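Probable threonyl-tRNA synthetase 1 (Aeropyrum pernix, PDB 3A32) probably catalyses the ATP-dependent attachment of threonine to its tRNA as a zinc-containing class II synthetase, and probably cannot itself remove mischarged serine. Local coordinates at residues P131-V136 and I168-R173. Residues are numbered along the deposited sequence; the frame is centred on the assembly and turned at random.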
loop_
_atom_site.group_PDB
_atom_site.type_symbol
_atom_site.label_atom_id
_atom_site.label_comp_id
_atom_site.label_asym_id
_atom_site.label_seq_id
_atom_site.Cartn_x
_atom_site.Cartn_y
_atom_site.Cartn_z
ATOM N N PRO A 131 -24.077 -9.408 2.925
ATOM C CA PRO A 131 -24.933 -8.306 3.341
ATOM C C PRO A 131 -24.990 -7.134 2.331
ATOM O O PRO A 131 -24.043 -6.884 1.571
ATOM C CB PRO A 131 -24.311 -7.851 4.675
ATOM C CG PRO A 131 -23.147 -8.741 4.935
ATOM C CD PRO A 131 -22.800 -9.420 3.664
ATOM N N LEU A 132 -26.125 -6.455 2.308
ATOM C CA LEU A 132 -26.255 -5.200 1.592
ATOM C C LEU A 132 -26.579 -4.123 2.630
ATOM O O LEU A 132 -27.284 -4.392 3.599
ATOM C CB LEU A 132 -27.376 -5.297 0.551
ATOM C CG LEU A 132 -27.249 -6.351 -0.543
ATOM C CD1 LEU A 132 -28.461 -6.350 -1.489
ATOM C CD2 LEU A 132 -25.883 -6.216 -1.355
ATOM N N PRO A 133 -26.105 -2.888 2.422
ATOM C CA PRO A 133 -25.282 -2.482 1.258
ATOM C C PRO A 133 -23.894 -3.188 1.190
ATOM O O PRO A 133 -23.286 -3.537 2.226
ATOM C CB PRO A 133 -25.140 -0.950 1.406
ATOM C CG PRO A 133 -25.676 -0.601 2.764
ATOM C CD PRO A 133 -26.432 -1.771 3.334
ATOM N N PHE A 134 -23.425 -3.406 -0.031
ATOM C CA PHE A 134 -22.105 -3.985 -0.265
ATOM C C PHE A 134 -21.213 -2.827 -0.657
ATOM O O PHE A 134 -21.500 -2.115 -1.634
ATOM C CB PHE A 134 -22.207 -5.019 -1.365
ATOM C CG PHE A 134 -20.899 -5.519 -1.874
ATOM C CD1 PHE A 134 -20.313 -6.635 -1.319
ATOM C CD2 PHE A 134 -20.288 -4.910 -2.975
ATOM C CE1 PHE A 134 -19.086 -7.117 -1.812
ATOM C CE2 PHE A 134 -19.082 -5.382 -3.473
ATOM C CZ PHE A 134 -18.485 -6.490 -2.910
ATOM N N LYS A 135 -20.149 -2.622 0.129
ATOM C CA LYS A 135 -19.260 -1.483 -0.032
ATOM C C LYS A 135 -17.878 -1.997 -0.166
ATOM O O LYS A 135 -17.423 -2.766 0.688
ATOM C CB LYS A 135 -19.358 -0.538 1.178
ATOM C CG LYS A 135 -20.815 -0.209 1.571
ATOM C CD LYS A 135 -20.962 0.910 2.593
ATOM C CE LYS A 135 -19.827 0.925 3.636
ATOM N NZ LYS A 135 -20.233 1.672 4.889
ATOM N N VAL A 136 -17.211 -1.588 -1.255
ATOM C CA VAL A 136 -15.857 -2.037 -1.589
ATOM C C VAL A 136 -14.954 -0.786 -1.867
ATOM O O VAL A 136 -15.327 0.067 -2.695
ATOM C CB VAL A 136 -15.900 -3.050 -2.770
ATOM C CG1 VAL A 136 -16.547 -2.445 -4.064
ATOM C CG2 VAL A 136 -14.573 -3.606 -3.071
ATOM N N ILE A 168 -23.251 -0.943 -3.594
ATOM C CA ILE A 168 -24.524 -1.490 -4.080
ATOM C C ILE A 168 -25.498 -1.464 -2.901
ATOM O O ILE A 168 -25.331 -2.214 -1.935
ATOM C CB ILE A 168 -24.308 -2.919 -4.632
ATOM C CG1 ILE A 168 -23.293 -2.837 -5.769
ATOM C CG2 ILE A 168 -25.646 -3.578 -5.033
ATOM C CD1 ILE A 168 -22.881 -4.141 -6.406
ATOM N N VAL A 169 -26.475 -0.560 -2.963
ATOM C CA VAL A 169 -27.299 -0.245 -1.783
ATOM C C VAL A 169 -28.808 -0.339 -2.099
ATOM O O VAL A 169 -29.247 0.268 -3.080
ATOM C CB VAL A 169 -26.991 1.172 -1.195
ATOM C CG1 VAL A 169 -26.921 2.209 -2.240
ATOM C CG2 VAL A 169 -28.010 1.531 -0.205
ATOM N N PRO A 170 -29.590 -1.123 -1.300
ATOM C CA PRO A 170 -31.043 -1.204 -1.555
ATOM C C PRO A 170 -31.689 0.133 -1.337
ATOM O O PRO A 170 -31.154 0.956 -0.587
ATOM C CB PRO A 170 -31.531 -2.162 -0.460
ATOM C CG PRO A 170 -30.341 -2.995 -0.130
ATOM C CD PRO A 170 -29.208 -1.983 -0.162
ATOM N N GLY A 171 -32.848 0.335 -1.952
ATOM C CA GLY A 171 -33.652 1.538 -1.760
ATOM C C GLY A 171 -33.850 2.009 -0.328
ATOM O O GLY A 171 -33.811 3.216 -0.060
ATOM N N GLY A 172 -34.054 1.083 0.605
ATOM C CA GLY A 172 -34.269 1.451 2.024
ATOM C C GLY A 172 -33.128 2.142 2.776
ATOM O O GLY A 172 -33.337 2.746 3.854
ATOM N N ARG A 173 -31.919 2.050 2.216
ATOM C CA ARG A 173 -30.721 2.491 2.910
ATOM C C ARG A 173 -29.957 3.584 2.099
ATOM O O ARG A 173 -28.952 4.109 2.552
ATOM C CB ARG A 173 -29.848 1.245 3.177
ATOM C CG ARG A 173 -30.338 0.276 4.354
ATOM C CD ARG A 173 -30.054 0.850 5.800
ATOM N NE ARG A 173 -28.919 1.805 5.833
ATOM C CZ ARG A 173 -27.646 1.520 6.174
ATOM N NH1 ARG A 173 -27.305 0.284 6.568
ATOM N NH2 ARG A 173 -26.695 2.480 6.136
#
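One face of the Arg-173 guanidinium looks onto the ring of Pro-133, whose CG sits 4.2 Å above the guanidinium plane and toward the rim, while Arg-173 NH1 lies 3.9 Å from Pro-133 CD; bends at chi2 and chi3 bring the guanidinium to that ring, the two side chains crossing at about a right angle. The ring of Phe-134 takes Ile-168 CD1 obliquely, Phe-134 CD2 to Ile-168 CD1 being 4.4 Å, and meets Phe-119 edge-to-face. The backbones pair at Phe-134 and Ile-168: Phe-134 N donates to Ile-168 O at 2.9 Å, tilted 22° from the carbonyl plane, and Ile-168 N returns a nearly straight bond (167°) to Phe-134 O. Ile-168 O also receives the CA-H of Pro-133 at 3.2 Å. A cis peptide precedes Pro-133, where pairing gives way to apolar contacts: its CB abuts Val-169 CB, and Leu-132 CB rests 3.8 Å from Pro-170 CG. Were Pro-170 an alanine, the loss of CG and CD would probably open a gap beside Leu-132 CB and CD1. This antiparallel hydrogen-bonded pair closes one end of strands 134-143 and 159-170, neighbours in the largely antiparallel sheet characteristic of the class II synthetase catalytic core, with zinc ligand His-166 just upstream of Ile-168.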